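Long-range contact in SusD homolog (Bacteroides thetaiotaomicron, PDB 4MRU), which probably binds glycans, perhaps mucin O-glycans, at the outer membrane for uptake, as in other SusD-like lipoproteins: residues L109-D123 / W195-R209. Residues are numbered along the deposited sequence; the frame is centred on the assembly and turned at random.
With EDO (1,2-ethanediol), chain E; EDO (1,2-ethanediol), chain F.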
ATOM      1  N   LEU A 109      -9.911  14.354 -13.729  1.00 22.60           N
ATOM      2  CA  LEU A 109      -8.585  13.889 -13.320  1.00 23.23           C
ATOM      3  C   LEU A 109      -8.196  14.399 -11.922  1.00 24.21           C
ATOM      4  O   LEU A 109      -7.629  13.641 -11.127  1.00 19.54           O
ATOM      5  CB  LEU A 109      -7.523  14.295 -14.335  1.00 25.21           C
ATOM      6  CG  LEU A 109      -7.623  13.569 -15.674  1.00 28.18           C
ATOM      7  CD1 LEU A 109      -6.631  14.165 -16.676  1.00 31.37           C
ATOM      8  CD2 LEU A 109      -7.375  12.076 -15.528  1.00 27.91           C
ATOM      9  N   ALA A 110      -8.510  15.659 -11.618  1.00 20.83           N
ATOM     10  CA  ALA A 110      -8.239  16.179 -10.301  1.00 22.86           C
ATOM     11  C   ALA A 110      -8.983  15.392  -9.237  1.00 21.73           C
ATOM     12  O   ALA A 110      -8.423  15.034  -8.209  1.00 22.67           O
ATOM     13  CB  ALA A 110      -8.632  17.648 -10.229  1.00 23.06           C
ATOM     14  N   LYS A 111     -10.260  15.144  -9.482  1.00 22.20           N
ATOM     15  CA  LYS A 111     -11.090  14.355  -8.597  1.00 23.34           C
ATOM     16  C   LYS A 111     -10.516  12.947  -8.375  1.00 21.44           C
ATOM     17  O   LYS A 111     -10.443  12.458  -7.273  1.00 19.19           O
ATOM     18  CB  LYS A 111     -12.523  14.332  -9.196  1.00 25.00           C
ATOM     19  CG  LYS A 111     -13.584  13.640  -8.369  1.00 29.00           C
ATOM     20  CD  LYS A 111     -15.015  13.853  -8.955  1.00 27.04           C
ATOM     21  CE  LYS A 111     -15.493  15.275  -8.853  1.00 31.12           C
ATOM     22  NZ  LYS A 111     -16.823  15.423  -9.491  1.00 30.36           N
ATOM     23  N   LEU A 112     -10.124  12.288  -9.449  1.00 19.58           N
ATOM     24  CA  LEU A 112      -9.591  10.940  -9.389  1.00 17.22           C
ATOM     25  C   LEU A 112      -8.286  10.911  -8.609  1.00 19.03           C
ATOM     26  O   LEU A 112      -8.066   9.998  -7.837  1.00 18.98           O
ATOM     27  CB  LEU A 112      -9.370  10.392 -10.818  1.00 18.39           C
ATOM     28  CG  LEU A 112      -8.599   9.103 -11.010  1.00 21.52           C
ATOM     29  CD1 LEU A 112      -9.310   7.995 -10.237  1.00 23.25           C
ATOM     30  CD2 LEU A 112      -8.478   8.744 -12.488  1.00 22.90           C
ATOM     31  N   LEU A 113      -7.447  11.937  -8.778  1.00 19.55           N
ATOM     32  CA  LEU A 113      -6.193  11.974  -8.070  1.00 21.14           C
ATOM     33  C   LEU A 113      -6.431  12.239  -6.590  1.00 20.16           C
ATOM     34  O   LEU A 113      -5.771  11.636  -5.747  1.00 19.45           O
ATOM     35  CB  LEU A 113      -5.279  13.022  -8.654  1.00 20.40           C
ATOM     36  CG  LEU A 113      -4.737  12.635 -10.020  1.00 23.31           C
ATOM     37  CD1 LEU A 113      -4.109  13.848 -10.643  1.00 22.12           C
ATOM     38  CD2 LEU A 113      -3.734  11.476  -9.946  1.00 27.96           C
ATOM     39  N   ARG A 114      -7.391  13.093  -6.258  1.00 18.39           N
ATOM     40  CA  ARG A 114      -7.693  13.322  -4.857  1.00 17.52           C
ATOM     41  C   ARG A 114      -8.167  12.023  -4.169  1.00 19.11           C
ATOM     42  O   ARG A 114      -7.750  11.713  -3.052  1.00 20.31           O
ATOM     43  CB  ARG A 114      -8.709  14.417  -4.711  1.00 20.02           C
ATOM     44  CG  ARG A 114      -9.271  14.519  -3.300  1.00 21.15           C
ATOM     45  CD  ARG A 114     -10.009  15.833  -3.190  1.00 23.78           C
ATOM     46  NE  ARG A 114     -10.796  15.937  -1.969  1.00 23.32           N
ATOM     47  CZ  ARG A 114     -12.083  15.658  -1.861  1.00 25.37           C
ATOM     48  NH1 ARG A 114     -12.808  15.195  -2.890  1.00 27.37           N
ATOM     49  NH2 ARG A 114     -12.666  15.853  -0.692  1.00 23.37           N
ATOM     50  N   VAL A 115      -9.050  11.279  -4.816  1.00 19.71           N
ATOM     51  CA  VAL A 115      -9.465  10.024  -4.265  1.00 17.96           C
ATOM     52  C   VAL A 115      -8.244   9.112  -4.087  1.00 19.78           C
ATOM     53  O   VAL A 115      -8.085   8.460  -3.066  1.00 18.49           O
ATOM     54  CB  VAL A 115     -10.505   9.320  -5.154  1.00 18.00           C
ATOM     55  CG1 VAL A 115     -10.717   7.897  -4.694  1.00 18.60           C
ATOM     56  CG2 VAL A 115     -11.824  10.095  -5.164  1.00 17.17           C
ATOM     57  N   THR A 116      -7.403   9.020  -5.103  1.00 19.31           N
ATOM     58  CA  THR A 116      -6.262   8.121  -5.039  1.00 17.46           C
ATOM     59  C   THR A 116      -5.330   8.467  -3.849  1.00 17.20           C
ATOM     60  O   THR A 116      -4.866   7.593  -3.150  1.00 18.72           O
ATOM     61  CB  THR A 116      -5.496   8.157  -6.384  1.00 19.57           C
ATOM     62  OG1 THR A 116      -6.394   7.834  -7.451  1.00 19.60           O
ATOM     63  CG2 THR A 116      -4.312   7.199  -6.382  1.00 20.48           C
ATOM     64  N   ILE A 117      -5.048   9.750  -3.646  1.00 16.99           N
ATOM     65  CA  ILE A 117      -4.212  10.205  -2.542  1.00 15.78           C
ATOM     66  C   ILE A 117      -4.850   9.848  -1.205  1.00 16.95           C
ATOM     67  O   ILE A 117      -4.220   9.296  -0.303  1.00 16.70           O
ATOM     68  CB  ILE A 117      -4.039  11.739  -2.587  1.00 17.30           C
ATOM     69  CG1 ILE A 117      -3.199  12.128  -3.776  1.00 17.71           C
ATOM     70  CG2 ILE A 117      -3.376  12.244  -1.309  1.00 19.00           C
ATOM     71  CD1 ILE A 117      -3.322  13.589  -4.190  1.00 20.02           C
HETATM   72  N   MSE A 118      -6.130  10.180  -1.093  1.00 16.84           N
HETATM   73  CA  MSE A 118      -6.781  10.127   0.196  1.00 20.58           C
HETATM   74  C   MSE A 118      -7.310   8.748   0.570  1.00 20.71           C
HETATM   75  O   MSE A 118      -7.581   8.496   1.755  1.00 18.34           O
HETATM   76  CB  MSE A 118      -7.940  11.108   0.202  1.00 20.05           C
HETATM   77  CG  MSE A 118      -7.475  12.560   0.096  1.00 21.61           C
HETATM   78 SE   MSE A 118      -6.292  13.045   1.619  0.75 27.08          SE
HETATM   79  CE  MSE A 118      -5.479  14.697   0.890  1.00 25.58           C
ATOM     80  N   GLN A 119      -7.483   7.850  -0.395  1.00 18.86           N
ATOM     81  CA  GLN A 119      -7.806   6.454  -0.055  1.00 20.01           C
ATOM     82  C   GLN A 119      -6.747   5.894   0.911  1.00 19.60           C
ATOM     83  O   GLN A 119      -7.058   5.199   1.898  1.00 20.44           O
ATOM     84  CB  GLN A 119      -7.941   5.582  -1.318  1.00 24.46           C
ATOM     85  CG  GLN A 119      -8.091   4.067  -1.088  1.00 26.18           C
ATOM     86  CD  GLN A 119      -6.776   3.357  -1.320  1.00 30.04           C
ATOM     87  OE1 GLN A 119      -6.348   3.190  -2.459  1.00 34.34           O
ATOM     88  NE2 GLN A 119      -6.103   2.971  -0.248  1.00 36.24           N
ATOM     89  N   ARG A 120      -5.497   6.235   0.666  1.00 18.98           N
ATOM     90  CA  ARG A 120      -4.396   5.769   1.488  1.00 17.79           C
ATOM     91  C   ARG A 120      -4.499   6.395   2.884  1.00 16.41           C
ATOM     92  O   ARG A 120      -4.310   5.726   3.903  1.00 17.86           O
ATOM     93  CB  ARG A 120      -3.060   6.107   0.862  1.00 20.72           C
ATOM     94  CG  ARG A 120      -2.669   5.253  -0.339  1.00 25.21           C
ATOM     95  CD  ARG A 120      -1.782   5.987  -1.304  1.00 21.82           C
ATOM     96  NE  ARG A 120      -0.646   6.649  -0.634  1.00 22.14           N
ATOM     97  CZ  ARG A 120       0.490   6.034  -0.316  1.00 24.25           C
ATOM     98  NH1 ARG A 120       0.649   4.726  -0.541  1.00 22.14           N
ATOM     99  NH2 ARG A 120       1.429   6.702   0.289  1.00 24.94           N
ATOM    100  N   VAL A 121      -4.791   7.682   2.935  1.00 17.49           N
ATOM    101  CA  VAL A 121      -4.827   8.381   4.210  1.00 16.77           C
ATOM    102  C   VAL A 121      -5.952   7.881   5.114  1.00 17.27           C
ATOM    103  O   VAL A 121      -5.736   7.648   6.288  1.00 18.75           O
ATOM    104  CB  VAL A 121      -4.947   9.909   3.998  1.00 18.43           C
ATOM    105  CG1 VAL A 121      -4.984  10.655   5.310  1.00 18.89           C
ATOM    106  CG2 VAL A 121      -3.762  10.395   3.146  1.00 18.99           C
ATOM    107  N   THR A 122      -7.166   7.701   4.584  1.00 17.75           N
ATOM    108  CA  THR A 122      -8.210   7.168   5.438  1.00 18.75           C
ATOM    109  C   THR A 122      -7.877   5.715   5.859  1.00 19.85           C
ATOM    110  O   THR A 122      -8.201   5.329   6.979  1.00 19.33           O
ATOM    111  CB  THR A 122      -9.637   7.225   4.847  1.00 21.42           C
ATOM    112  OG1 THR A 122     -10.567   6.746   5.841  1.00 21.27           O
ATOM    113  CG2 THR A 122      -9.792   6.409   3.615  1.00 19.91           C
ATOM    114  N   ASP A 123      -7.258   4.941   4.990  1.00 19.42           N
ATOM    115  CA  ASP A 123      -6.874   3.570   5.371  1.00 20.48           C
ATOM    116  C   ASP A 123      -5.866   3.534   6.514  1.00 19.18           C
ATOM    117  O   ASP A 123      -5.892   2.606   7.334  1.00 21.24           O
ATOM    118  CB  ASP A 123      -6.316   2.783   4.181  1.00 21.20           C
ATOM    119  CG  ASP A 123      -7.406   2.301   3.227  1.00 25.36           C
ATOM    120  OD1 ASP A 123      -8.608   2.465   3.542  1.00 26.01           O
ATOM    121  OD2 ASP A 123      -7.034   1.792   2.156  1.00 22.20           O
ATOM    122  N   TRP A 195      -6.495   6.003 -18.057  1.00 20.65           N
ATOM    123  CA  TRP A 195      -7.038   6.539 -16.800  1.00 19.43           C
ATOM    124  C   TRP A 195      -8.324   5.807 -16.399  1.00 22.46           C
ATOM    125  O   TRP A 195      -8.508   5.528 -15.203  1.00 20.17           O
ATOM    126  CB  TRP A 195      -7.266   8.050 -16.870  1.00 21.30           C
ATOM    127  CG  TRP A 195      -6.018   8.817 -16.674  1.00 19.29           C
ATOM    128  CD1 TRP A 195      -5.340   9.545 -17.593  1.00 21.32           C
ATOM    129  CD2 TRP A 195      -5.251   8.875 -15.463  1.00 20.79           C
ATOM    130  NE1 TRP A 195      -4.207  10.098 -17.034  1.00 22.81           N
ATOM    131  CE2 TRP A 195      -4.116   9.691 -15.728  1.00 21.31           C
ATOM    132  CE3 TRP A 195      -5.391   8.295 -14.201  1.00 19.44           C
ATOM    133  CZ2 TRP A 195      -3.138   9.940 -14.763  1.00 24.73           C
ATOM    134  CZ3 TRP A 195      -4.407   8.538 -13.227  1.00 22.90           C
ATOM    135  CH2 TRP A 195      -3.316   9.390 -13.503  1.00 23.56           C
ATOM    136  N   ARG A 196      -9.180   5.425 -17.359  1.00 20.93           N
ATOM    137  CA  ARG A 196     -10.394   4.670 -16.970  1.00 24.77           C
ATOM    138  C   ARG A 196     -10.088   3.256 -16.437  1.00 19.60           C
ATOM    139  O   ARG A 196     -10.712   2.811 -15.479  1.00 21.06           O
ATOM    140  CB  ARG A 196     -11.409   4.577 -18.119  1.00 23.36           C
ATOM    141  CG  ARG A 196     -11.971   5.957 -18.461  1.00 25.16           C
ATOM    142  CD  ARG A 196     -13.144   5.838 -19.419  1.00 27.74           C
ATOM    143  NE  ARG A 196     -14.265   5.283 -18.709  1.00 25.81           N
ATOM    144  CZ  ARG A 196     -15.014   4.265 -19.109  1.00 30.46           C
ATOM    145  NH1 ARG A 196     -14.807   3.653 -20.260  1.00 31.70           N
ATOM    146  NH2 ARG A 196     -16.009   3.879 -18.334  1.00 28.44           N
ATOM    147  N   LEU A 197      -9.141   2.557 -17.053  1.00 19.11           N
ATOM    148  CA  LEU A 197      -8.726   1.265 -16.557  1.00 20.68           C
ATOM    149  C   LEU A 197      -8.248   1.399 -15.123  1.00 19.57           C
ATOM    150  O   LEU A 197      -8.624   0.602 -14.218  1.00 20.78           O
ATOM    151  CB  LEU A 197      -7.620   0.675 -17.422  1.00 20.10           C
ATOM    152  CG  LEU A 197      -8.009   0.367 -18.876  1.00 21.33           C
ATOM    153  CD1 LEU A 197      -6.780  -0.168 -19.611  1.00 20.74           C
ATOM    154  CD2 LEU A 197      -9.157  -0.611 -18.912  1.00 22.94           C
ATOM    155  N   PHE A 198      -7.429   2.417 -14.893  1.00 21.82           N
ATOM    156  CA  PHE A 198      -6.908   2.620 -13.549  1.00 19.51           C
ATOM    157  C   PHE A 198      -8.051   2.923 -12.580  1.00 19.29           C
ATOM    158  O   PHE A 198      -8.103   2.385 -11.463  1.00 19.50           O
ATOM    159  CB  PHE A 198      -5.873   3.747 -13.502  1.00 19.59           C
ATOM    160  CG  PHE A 198      -5.535   4.166 -12.132  1.00 18.78           C
ATOM    161  CD1 PHE A 198      -4.740   3.353 -11.333  1.00 23.02           C
ATOM    162  CD2 PHE A 198      -6.024   5.344 -11.612  1.00 19.57           C
ATOM    163  CE1 PHE A 198      -4.434   3.720 -10.034  1.00 21.06           C
ATOM    164  CE2 PHE A 198      -5.730   5.707 -10.317  1.00 21.75           C
ATOM    165  CZ  PHE A 198      -4.912   4.904  -9.541  1.00 21.50           C
ATOM    166  N   LEU A 199      -8.927   3.821 -12.975  1.00 18.82           N
ATOM    167  CA  LEU A 199     -10.063   4.173 -12.092  1.00 19.00           C
ATOM    168  C   LEU A 199     -10.880   2.952 -11.704  1.00 18.96           C
ATOM    169  O   LEU A 199     -11.255   2.775 -10.539  1.00 18.55           O
ATOM    170  CB  LEU A 199     -10.945   5.202 -12.790  1.00 19.22           C
ATOM    171  CG  LEU A 199     -12.121   5.825 -12.074  1.00 23.64           C
ATOM    172  CD1 LEU A 199     -12.381   7.196 -12.686  1.00 22.46           C
ATOM    173  CD2 LEU A 199     -13.351   4.951 -12.172  1.00 23.23           C
ATOM    174  N   HIS A 200     -11.169   2.106 -12.682  1.00 17.59           N
ATOM    175  CA  HIS A 200     -11.907   0.854 -12.400  1.00 17.61           C
ATOM    176  C   HIS A 200     -11.135  -0.112 -11.493  1.00 18.57           C
ATOM    177  O   HIS A 200     -11.721  -0.822 -10.673  1.00 17.85           O
ATOM    178  CB  HIS A 200     -12.291   0.182 -13.697  1.00 17.54           C
ATOM    179  CG  HIS A 200     -13.154   1.034 -14.568  1.00 18.41           C
ATOM    180  ND1 HIS A 200     -13.038   1.052 -15.950  1.00 19.51           N
ATOM    181  CD2 HIS A 200     -14.079   1.967 -14.257  1.00 21.37           C
ATOM    182  CE1 HIS A 200     -13.915   1.908 -16.441  1.00 21.98           C
ATOM    183  NE2 HIS A 200     -14.530   2.499 -15.433  1.00 24.50           N
ATOM    184  N   SER A 201      -9.826  -0.156 -11.663  1.00 20.90           N
ATOM    185  CA  SER A 201      -8.983  -0.968 -10.828  1.00 20.79           C
ATOM    186  C   SER A 201      -9.005  -0.450  -9.357  1.00 19.86           C
ATOM    187  O   SER A 201      -9.078  -1.213  -8.441  1.00 19.66           O
ATOM    188  CB  SER A 201      -7.557  -0.999 -11.391  1.00 18.84           C
ATOM    189  OG  SER A 201      -7.565  -1.419 -12.756  1.00 21.45           O
ATOM    190  N   LEU A 202      -8.963   0.860  -9.182  1.00 18.01           N
ATOM    191  CA  LEU A 202      -9.058   1.448  -7.849  1.00 17.13           C
ATOM    192  C   LEU A 202     -10.415   1.166  -7.226  1.00 19.76           C
ATOM    193  O   LEU A 202     -10.478   0.875  -6.030  1.00 18.83           O
ATOM    194  CB  LEU A 202      -8.855   2.941  -7.927  1.00 19.68           C
ATOM    195  CG  LEU A 202      -8.789   3.760  -6.640  1.00 19.50           C
ATOM    196  CD1 LEU A 202      -7.712   3.226  -5.720  1.00 21.90           C
ATOM    197  CD2 LEU A 202      -8.542   5.226  -6.983  1.00 23.61           C
ATOM    198  N   GLN A 203     -11.498   1.267  -8.011  1.00 16.97           N
ATOM    199  CA  GLN A 203     -12.829   0.883  -7.514  1.00 19.23           C
ATOM    200  C   GLN A 203     -12.832  -0.576  -7.037  1.00 19.56           C
ATOM    201  O   GLN A 203     -13.405  -0.889  -6.000  1.00 22.79           O
ATOM    202  CB  GLN A 203     -13.895   1.050  -8.567  1.00 20.00           C
ATOM    203  CG  GLN A 203     -14.217   2.478  -8.956  1.00 23.02           C
ATOM    204  CD  GLN A 203     -15.088   2.551 -10.222  1.00 23.09           C
ATOM    205  OE1 GLN A 203     -14.875   1.819 -11.197  1.00 25.80           O
ATOM    206  NE2 GLN A 203     -16.080   3.441 -10.197  1.00 24.77           N
ATOM    207  N   LEU A 204     -12.183  -1.448  -7.784  1.00 18.59           N
ATOM    208  CA  LEU A 204     -12.069  -2.851  -7.410  1.00 18.81           C
ATOM    209  C   LEU A 204     -11.309  -3.037  -6.082  1.00 20.46           C
ATOM    210  O   LEU A 204     -11.729  -3.786  -5.208  1.00 17.08           O
ATOM    211  CB  LEU A 204     -11.377  -3.620  -8.532  1.00 18.84           C
ATOM    212  CG  LEU A 204     -11.114  -5.110  -8.298  1.00 18.30           C
ATOM    213  CD1 LEU A 204     -12.409  -5.852  -8.008  1.00 20.01           C
ATOM    214  CD2 LEU A 204     -10.417  -5.706  -9.501  1.00 23.32           C
ATOM    215  N   ARG A 205     -10.180  -2.349  -5.955  1.00 19.40           N
ATOM    216  CA  ARG A 205      -9.381  -2.418  -4.739  1.00 19.01           C
ATOM    217  C   ARG A 205     -10.196  -1.968  -3.520  1.00 18.34           C
ATOM    218  O   ARG A 205     -10.232  -2.627  -2.514  1.00 17.41           O
ATOM    219  CB  ARG A 205      -8.160  -1.523  -4.875  1.00 22.12           C
ATOM    220  CG  ARG A 205      -7.277  -1.529  -3.656  1.00 21.77           C
ATOM    221  CD  ARG A 205      -6.322  -0.327  -3.641  1.00 23.73           C
ATOM    222  NE  ARG A 205      -5.075  -0.629  -4.329  1.00 28.89           N
ATOM    223  CZ  ARG A 205      -4.102   0.263  -4.517  1.00 31.20           C
ATOM    224  NH1 ARG A 205      -4.259   1.511  -4.082  1.00 25.91           N
ATOM    225  NH2 ARG A 205      -2.988  -0.096  -5.143  1.00 28.82           N
HETATM  226  N   MSE A 206     -10.847  -0.820  -3.656  1.00 18.06           N
HETATM  227  CA  MSE A 206     -11.620  -0.247  -2.565  1.00 18.68           C
HETATM  228  C   MSE A 206     -12.843  -1.074  -2.238  1.00 21.47           C
HETATM  229  O   MSE A 206     -13.175  -1.240  -1.067  1.00 19.80           O
HETATM  230  CB  MSE A 206     -12.037   1.147  -2.980  1.00 19.45           C
HETATM  231  CG  MSE A 206     -10.847   2.101  -2.992  1.00 22.39           C
HETATM  232 SE   MSE A 206     -11.425   3.855  -3.723  0.75 33.94          SE
HETATM  233  CE  MSE A 206     -13.162   4.075  -2.801  1.00 32.50           C
ATOM    234  N   ALA A 207     -13.490  -1.640  -3.243  1.00 19.13           N
ATOM    235  CA  ALA A 207     -14.583  -2.587  -2.982  1.00 20.79           C
ATOM    236  C   ALA A 207     -14.106  -3.774  -2.155  1.00 18.88           C
ATOM    237  O   ALA A 207     -14.759  -4.168  -1.186  1.00 20.23           O
ATOM    238  CB  ALA A 207     -15.221  -3.046  -4.289  1.00 19.59           C
HETATM  239  N   MSE A 208     -12.976  -4.386  -2.522  1.00 19.31           N
HETATM  240  CA  MSE A 208     -12.518  -5.590  -1.816  1.00 16.44           C
HETATM  241  C   MSE A 208     -12.189  -5.262  -0.366  1.00 18.43           C
HETATM  242  O   MSE A 208     -12.449  -6.057   0.530  1.00 18.94           O
HETATM  243  CB  MSE A 208     -11.290  -6.192  -2.532  1.00 20.74           C
HETATM  244  CG  MSE A 208     -11.037  -7.632  -2.113  1.00 20.27           C
HETATM  245 SE   MSE A 208     -12.496  -8.841  -2.720  0.75 25.64          SE
HETATM  246  CE  MSE A 208     -12.431  -8.421  -4.622  1.00 19.55           C
ATOM    247  N   ARG A 209     -11.744  -4.040  -0.130  1.00 17.53           N
ATOM    248  CA  ARG A 209     -11.379  -3.548   1.191  1.00 17.20           C
ATOM    249  C   ARG A 209     -12.548  -3.638   2.141  1.00 20.56           C
ATOM    250  O   ARG A 209     -12.329  -3.871   3.322  1.00 21.63           O
ATOM    251  CB  ARG A 209     -10.866  -2.096   1.141  1.00 16.43           C
ATOM    252  CG  ARG A 209     -10.179  -1.674   2.431  1.00 17.70           C
ATOM    253  CD  ARG A 209      -8.684  -2.045   2.494  1.00 17.47           C
ATOM    254  NE  ARG A 209      -7.920  -1.066   1.728  1.00 20.05           N
ATOM    255  CZ  ARG A 209      -7.021  -1.292   0.785  1.00 23.73           C
ATOM    256  NH1 ARG A 209      -6.636  -2.519   0.438  1.00 18.62           N
ATOM    257  NH2 ARG A 209      -6.464  -0.229   0.210  1.00 24.90           N
TER
HETATM  258  C1  EDO E 603     -18.459   2.835 -12.883  1.00 23.22           C
HETATM  259  O1  EDO E 603     -17.460   3.838 -12.703  1.00 28.91           O
HETATM  260  C2  EDO E 603     -17.792   1.600 -13.437  1.00 29.98           C
HETATM  261  O2  EDO E 603     -17.115   0.997 -12.341  1.00 25.37           O
HETATM  262  C1  EDO F 604      -2.250   4.029  -5.083  1.00 40.91           C
HETATM  263  O1  EDO F 604      -2.536   3.819  -3.696  1.00 43.43           O
HETATM  264  C2  EDO F 604      -0.833   3.587  -5.207  1.00 39.66           C
HETATM  265  O2  EDO F 604      -0.887   2.208  -4.888  1.00 36.18           O
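Leu112 fits as a knob between Trp195, Phe198, Leu199 and Leu202. Its CD2 lies 3.6 Å from Trp195 CE3, and its CD1 touches Leu199 CG. Leu109 CD2 sits over one face of the indole, 3.7 Å from the centroid of the five-membered ring and 9° off its normal, a CH-pi contact. Leu202 packs back among Leu112, Val115, Thr116 and Gln119. Thr116 OG1 meets the Phe198 ring at its edge; the hydroxyl is spent on Leu112 O of its own helix. The two segments run at 34° with axes 11.5 Å apart. They belong to the helical, TPR-like core of the SusD fold, and helix 152-173 covers Leu112, Val115 and Met206. The backbones spread from 7.3 Å between Leu112 CA and Leu199 CA to 9.4 Å between Asp123 CA and Arg209 CA, and buried polar groups take over. Gln119, bent at chi2 (-101°), turns OE1 to Arg205 and NE2 to Asp123 OD2. Arg205 NH1 bonds Gln119 OE1 at 3.1 Å, on a lone pair. Arg205 also pairs with Glu329, and its NH1 and NH2 bond both oxygens of an ethanediol, probably from the crystallisation liquor. Arg209 grips Asp123 OD2 side-on, NE at 3.0 Å and NH2 at 2.9 Å. Asp123 OD1 takes the Tyr156 hydroxyl. An alanine replacing Asp123 would probably leave Tyr156 and Gln119 NE2 without this partner, the amide held at OE1 by Arg205, and Arg209 with Glu429 and Glu433.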